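Local atomic coordinates of EAL domain protein (Vibrio cholerae serotype O1, PDB entry 6IJ2), a protein that degrades the cyclic dinucleotides c-di-GMP and cGAMP as a standalone EAL-domain phosphodiesterase. Residues F30-N35 with P248-E253; E215-H220 with Y237-P242. The protein carries 1 engineered substitution. One frame throughout, in Å; residues are numbered along the deposited sequence.

Contact 1: F30-N35 with P248-E253; sequences FQPIVN and PSVNPE. With nucleotides of chain B.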
# COMPACT_ATOMS: atom_id res chain seq x y z
N PHE A 30 -17.94 -4.50 20.60
CA PHE A 30 -17.79 -3.09 20.28
C PHE A 30 -16.52 -2.57 20.93
O PHE A 30 -16.24 -2.86 22.09
CB PHE A 30 -19.02 -2.26 20.74
CG PHE A 30 -20.29 -2.65 20.06
CD1 PHE A 30 -20.63 -2.10 18.83
CD2 PHE A 30 -21.13 -3.61 20.62
CE1 PHE A 30 -21.81 -2.48 18.18
CE2 PHE A 30 -22.29 -4.00 19.98
CZ PHE A 30 -22.64 -3.43 18.76
N GLN A 31 -15.75 -1.78 20.18
CA GLN A 31 -14.53 -1.20 20.71
C GLN A 31 -14.58 0.31 20.54
O GLN A 31 -14.81 0.80 19.42
CB GLN A 31 -13.28 -1.77 20.02
CG GLN A 31 -12.01 -1.25 20.66
CD GLN A 31 -10.76 -1.80 20.00
OE1 GLN A 31 -10.75 -2.04 18.80
NE2 GLN A 31 -9.70 -2.01 20.79
N PRO A 32 -14.35 1.08 21.61
CA PRO A 32 -14.50 2.54 21.49
C PRO A 32 -13.37 3.21 20.72
O PRO A 32 -12.21 2.77 20.72
CB PRO A 32 -14.52 3.01 22.95
CG PRO A 32 -13.80 1.96 23.70
CD PRO A 32 -14.10 0.65 22.99
N ILE A 33 -13.74 4.28 20.03
CA ILE A 33 -12.83 5.23 19.40
C ILE A 33 -12.89 6.48 20.25
O ILE A 33 -13.98 7.00 20.49
CB ILE A 33 -13.25 5.52 17.95
CG1 ILE A 33 -13.20 4.23 17.12
CG2 ILE A 33 -12.39 6.61 17.32
CD1 ILE A 33 -13.93 4.34 15.77
N VAL A 34 -11.74 6.96 20.71
CA VAL A 34 -11.68 8.04 21.70
C VAL A 34 -11.17 9.29 21.01
O VAL A 34 -10.21 9.23 20.23
CB VAL A 34 -10.76 7.65 22.87
CG1 VAL A 34 -10.67 8.78 23.88
CG2 VAL A 34 -11.25 6.39 23.55
N ASN A 35 -11.82 10.43 21.28
CA ASN A 35 -11.26 11.73 20.93
C ASN A 35 -10.34 12.14 22.07
O ASN A 35 -10.82 12.49 23.16
CB ASN A 35 -12.36 12.76 20.70
CG ASN A 35 -11.82 14.08 20.24
OD1 ASN A 35 -10.88 14.63 20.84
ND2 ASN A 35 -12.37 14.60 19.16
N PRO A 248 -17.81 -0.80 26.01
CA PRO A 248 -16.81 -0.70 27.09
C PRO A 248 -16.55 0.74 27.50
O PRO A 248 -16.63 1.66 26.69
CB PRO A 248 -15.55 -1.33 26.48
CG PRO A 248 -16.04 -2.15 25.33
CD PRO A 248 -17.28 -1.50 24.83
N SER A 249 -16.22 0.91 28.77
CA SER A 249 -15.74 2.18 29.29
C SER A 249 -14.26 2.34 28.97
O SER A 249 -13.53 1.36 28.84
CB SER A 249 -15.95 2.26 30.80
OG SER A 249 -15.26 1.20 31.45
N VAL A 250 -13.82 3.59 28.87
CA VAL A 250 -12.45 3.91 28.52
C VAL A 250 -11.62 4.10 29.78
O VAL A 250 -12.07 4.69 30.77
CB VAL A 250 -12.40 5.17 27.62
CG1 VAL A 250 -11.00 5.75 27.57
CG2 VAL A 250 -12.87 4.80 26.24
N ASN A 251 -10.39 3.56 29.73
CA ASN A 251 -9.29 3.69 30.67
C ASN A 251 -9.29 5.04 31.39
O ASN A 251 -9.20 6.09 30.74
CB ASN A 251 -7.97 3.49 29.91
CG ASN A 251 -6.75 3.50 30.81
OD1 ASN A 251 -6.86 3.41 32.03
ND2 ASN A 251 -5.57 3.60 30.19
N PRO A 252 -9.41 5.06 32.72
CA PRO A 252 -9.30 6.33 33.44
C PRO A 252 -7.91 6.94 33.39
O PRO A 252 -7.78 8.17 33.50
CB PRO A 252 -9.69 5.96 34.88
CG PRO A 252 -10.41 4.65 34.77
CD PRO A 252 -9.79 3.94 33.60
N GLU A 253 -6.87 6.12 33.23
CA GLU A 253 -5.50 6.63 33.30
C GLU A 253 -5.21 7.61 32.16
O GLU A 253 -4.51 8.61 32.36
CB GLU A 253 -4.51 5.47 33.26
CG GLU A 253 -3.05 5.84 33.55
CD GLU A 253 -2.23 6.09 32.29
OE1 GLU A 253 -1.75 7.22 32.10
OE2 GLU A 253 -2.06 5.14 31.50
OP3 G B 1 -8.31 -3.03 11.34
P G B 1 -9.04 -4.27 11.34
OP1 G B 1 -10.45 -4.04 11.35
OP2 G B 1 -8.51 -5.03 10.25
O5' G B 1 -8.57 -4.95 12.67
C5' G B 1 -9.40 -5.01 13.82
C4' G B 1 -8.84 -6.00 14.81
O4' G B 1 -7.85 -5.34 15.63
C3' G B 1 -9.83 -6.62 15.79
O3' G B 1 -9.71 -8.03 15.89
C2' G B 1 -9.45 -6.01 17.13
O2' G B 1 -9.63 -6.82 18.25
C1' G B 1 -7.95 -5.80 16.94
N9 G B 1 -7.40 -4.79 17.83
C8 G B 1 -8.02 -3.65 18.27
N7 G B 1 -7.27 -2.93 19.05
C5 G B 1 -6.08 -3.64 19.13
C6 G B 1 -4.88 -3.34 19.83
O6 G B 1 -4.64 -2.39 20.55
N1 G B 1 -3.93 -4.33 19.65
C2 G B 1 -4.10 -5.45 18.87
N2 G B 1 -3.06 -6.27 18.80
N3 G B 1 -5.20 -5.72 18.20
C4 G B 1 -6.14 -4.78 18.37
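Pro-248 presses its ring against a backbone carbonyl: CD of Pro-248 comes within 3.2 Å of Phe-30 O, with its CG almost as near. The rest of the seam is apolar side-chain packing. Two residues along the strand, Pro-32 meets Pro-248 at an angle, Pro-32 CD lying 4.1 Å from Pro-248 CG. Pro-32 also slides past Val-250 in the opposite direction, so that its CG packs 3.9 Å from Val-250 CG2. The tightest apolar touch is between Val-34 and Val-250, which meet tip to tip, CG2 of each at 3.5 Å. In both valines CG1 stands anti to the backbone N (chi1 178° in Val-34, 164° in Val-250), which turns CG2 across the interface.

Strand alternation sorts the residues of 30-35. Pro-32 and Val-34 face the C-terminal segment, whereas Gln-31 points to the other side, toward the bound nucleotide. Its chain is extended, and the amide NE2 stops 3.1 Å from N7 of G1 of chain B. That amide is fixed by two protein partners, OE1 accepting from Gln-235 and NE2 donating to the carbonyl of Ala-240.

Beyond Val-250 the segment leads into a short, weakly bonded helix. Asn-251 is its N-cap, OD1 accepting from Glu-253 N at 3.0 Å with the donor above the carbonyl plane. Pro-248 O is hydrogen-bonded to the hydroxyl of Tyr-44, tying the tail to strand 41-49. In the TIM-like (beta/alpha)8 barrel of EAL domains the first strand runs antiparallel to the second; here strand 27-35 lies between strands 41-49 and 233-244, and the 248-253 segment runs over the face of this sheet turned away from the nucleotide.

Contact 2: E215-H220 with Y237-P242; sequences EGVESH and YYFAKP. With CA (calcium ion), chain I; nucleotides of chain B.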
# COMPACT_ATOMS: atom_id res chain seq x y z
N GLU A 215 -4.98 3.39 14.93
CA GLU A 215 -5.43 2.08 15.39
C GLU A 215 -4.38 1.38 16.25
O GLU A 215 -3.18 1.57 16.09
CB GLU A 215 -5.75 1.16 14.21
CG GLU A 215 -6.87 1.63 13.28
CD GLU A 215 -7.19 0.60 12.20
OE1 GLU A 215 -8.38 0.38 11.94
OE2 GLU A 215 -6.25 -0.01 11.61
N GLY A 216 -4.87 0.54 17.16
CA GLY A 216 -4.00 -0.37 17.87
C GLY A 216 -3.04 0.27 18.84
O GLY A 216 -1.94 -0.26 19.06
N VAL A 217 -3.41 1.41 19.43
CA VAL A 217 -2.59 2.03 20.46
C VAL A 217 -2.58 1.14 21.69
O VAL A 217 -3.64 0.77 22.21
CB VAL A 217 -3.11 3.44 20.79
CG1 VAL A 217 -2.30 4.05 21.92
CG2 VAL A 217 -3.06 4.30 19.56
N GLU A 218 -1.39 0.77 22.15
CA GLU A 218 -1.24 -0.16 23.27
C GLU A 218 -0.55 0.43 24.49
O GLU A 218 -0.63 -0.18 25.57
CB GLU A 218 -0.48 -1.42 22.81
CG GLU A 218 -1.34 -2.28 21.88
CD GLU A 218 -0.74 -3.63 21.56
OE1 GLU A 218 -1.43 -4.44 20.90
OE2 GLU A 218 0.41 -3.90 21.97
N SER A 219 0.07 1.60 24.40
CA SER A 219 0.79 2.15 25.54
C SER A 219 0.58 3.65 25.62
O SER A 219 0.29 4.32 24.62
CB SER A 219 2.28 1.84 25.46
OG SER A 219 2.85 2.48 24.33
N HIS A 220 0.77 4.18 26.83
CA HIS A 220 0.70 5.63 27.01
C HIS A 220 1.72 6.35 26.15
O HIS A 220 1.45 7.44 25.64
CB HIS A 220 0.90 5.99 28.48
CG HIS A 220 0.93 7.47 28.73
ND1 HIS A 220 2.09 8.19 28.73
CD2 HIS A 220 -0.07 8.36 28.93
CE1 HIS A 220 1.82 9.47 28.95
NE2 HIS A 220 0.51 9.60 29.07
N TYR A 237 -6.18 -1.23 22.55
CA TYR A 237 -6.24 -1.86 23.86
C TYR A 237 -5.87 -0.88 24.98
O TYR A 237 -6.37 -1.03 26.10
CB TYR A 237 -5.30 -3.07 23.92
CG TYR A 237 -5.75 -4.27 23.10
CD1 TYR A 237 -7.01 -4.32 22.50
CD2 TYR A 237 -4.91 -5.35 22.93
CE1 TYR A 237 -7.41 -5.42 21.76
CE2 TYR A 237 -5.29 -6.46 22.18
CZ TYR A 237 -6.55 -6.49 21.61
OH TYR A 237 -6.93 -7.59 20.87
N TYR A 238 -5.00 0.09 24.71
CA TYR A 238 -4.67 1.07 25.74
C TYR A 238 -5.92 1.77 26.26
O TYR A 238 -6.00 2.10 27.45
CB TYR A 238 -3.68 2.10 25.21
CG TYR A 238 -3.35 3.17 26.23
CD1 TYR A 238 -2.68 2.85 27.40
CD2 TYR A 238 -3.74 4.49 26.03
CE1 TYR A 238 -2.40 3.81 28.35
CE2 TYR A 238 -3.46 5.47 26.98
CZ TYR A 238 -2.78 5.12 28.13
OH TYR A 238 -2.49 6.08 29.08
N PHE A 239 -6.91 1.98 25.39
CA PHE A 239 -8.16 2.63 25.80
C PHE A 239 -9.18 1.62 26.30
O PHE A 239 -9.72 1.75 27.40
CB PHE A 239 -8.72 3.45 24.64
CG PHE A 239 -7.76 4.48 24.13
CD1 PHE A 239 -7.56 5.67 24.83
CD2 PHE A 239 -7.01 4.25 22.99
CE1 PHE A 239 -6.65 6.62 24.37
CE2 PHE A 239 -6.10 5.19 22.53
CZ PHE A 239 -5.92 6.38 23.22
N ALA A 240 -9.45 0.59 25.50
CA ALA A 240 -10.36 -0.47 25.91
C ALA A 240 -10.34 -1.56 24.87
O ALA A 240 -10.38 -1.28 23.67
CB ALA A 240 -11.79 0.05 26.09
N LYS A 241 -10.28 -2.81 25.33
CA LYS A 241 -10.50 -3.95 24.47
C LYS A 241 -11.95 -3.97 23.99
O LYS A 241 -12.82 -3.37 24.61
CB LYS A 241 -10.19 -5.24 25.22
CG LYS A 241 -8.80 -5.30 25.85
CD LYS A 241 -8.68 -6.55 26.72
CE LYS A 241 -7.42 -6.54 27.56
NZ LYS A 241 -7.38 -7.72 28.48
N PRO A 242 -12.22 -4.66 22.88
CA PRO A 242 -13.61 -4.86 22.45
C PRO A 242 -14.47 -5.46 23.56
O PRO A 242 -14.01 -6.30 24.35
CB PRO A 242 -13.48 -5.83 21.27
CG PRO A 242 -12.09 -5.52 20.71
CD PRO A 242 -11.26 -5.26 21.93
CA CA I . -7.67 -1.13 10.13
OP3 G B 1 -8.31 -3.03 11.34
P G B 1 -9.04 -4.27 11.34
OP1 G B 1 -10.45 -4.04 11.35
OP2 G B 1 -8.51 -5.03 10.25
O5' G B 1 -8.57 -4.95 12.67
C5' G B 1 -9.40 -5.01 13.82
C4' G B 1 -8.84 -6.00 14.81
O4' G B 1 -7.85 -5.34 15.63
C3' G B 1 -9.83 -6.62 15.79
O3' G B 1 -9.71 -8.03 15.89
C2' G B 1 -9.45 -6.01 17.13
O2' G B 1 -9.63 -6.82 18.25
C1' G B 1 -7.95 -5.80 16.94
N9 G B 1 -7.40 -4.79 17.83
C8 G B 1 -8.02 -3.65 18.27
N7 G B 1 -7.27 -2.93 19.05
C5 G B 1 -6.08 -3.64 19.13
C6 G B 1 -4.88 -3.34 19.83
O6 G B 1 -4.64 -2.39 20.55
N1 G B 1 -3.93 -4.33 19.65
C2 G B 1 -4.10 -5.45 18.87
N2 G B 1 -3.06 -6.27 18.80
N3 G B 1 -5.20 -5.72 18.20
C4 G B 1 -6.14 -4.78 18.37
O HOH W 1 -5.64 -2.14 9.58
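Glu-218 and Tyr-237, one from each segment, converge on the guanine of G1 of chain B. A single carboxylate oxygen, Glu-218 OE1, accepts from both N1 and N2 of the base; the bond from N1 of G1 to Glu-218 OE1 is short and nearly straight (2.8 Å, 167°). From the other segment, the backbone N of Tyr-237 donates to O6 of G1 at 2.8 Å, close to linear at 178°. The Tyr-237 side chain then folds under the base with CG beside its own backbone N (chi1 -71°), so that C6 of G1 sits 3.4 Å above the centre of the phenol ring. At the start of the loop, Glu-215 chelates a calcium ion with both oxygens, OE1 at 2.5 Å and OE2 at 2.3 Å from it. The G1 phosphate, through OP3, and a water share this metal with Asp-158 and Asp-159.

Farther from the base, Tyr-238 N donates to Val-217 O over 2.9 Å, joining the two backbones one residue beyond the amide that meets O6. Val-217 also packs on Phe-239 CE2. Tyr-238 lays one ring face on the backbone at Ser-219 and His-220, and its OH, hydrogen-bonded to Glu-253, reaches the edge of the imidazole, 3.3 Å from His-220 CD2. Arg-186 hydrogen-bonds to Gly-216 O, and Glu-222 accepts from Glu-218 N.

Reading O6, N1 and N2 together is consistent with recognition of guanine, while the metal-held 5' phosphate is what would be expected of a pGpG product still in the active site.

Overall arrangement
From the N terminus, strand 27-35 comes first and meets the tail 248-253 only after more than two hundred residues, so contact 1 closes a loop holding nearly the whole barrel. Contact 2 is nested inside it: the loop after strand 211-214 meets residues 237-242, in the irregular break of strand 233-244, enclosing helix 220-229. The two contacts touch, since Glu-253 and Asn-251 of the tail probably both hydrogen-bond to the 237-242 segment. Strands 27-35 and 233-244 are sheet neighbours, so the pair ties the barrel's first and last strands to the C-terminal tail and, through contact 2, to the nucleotide and metal site.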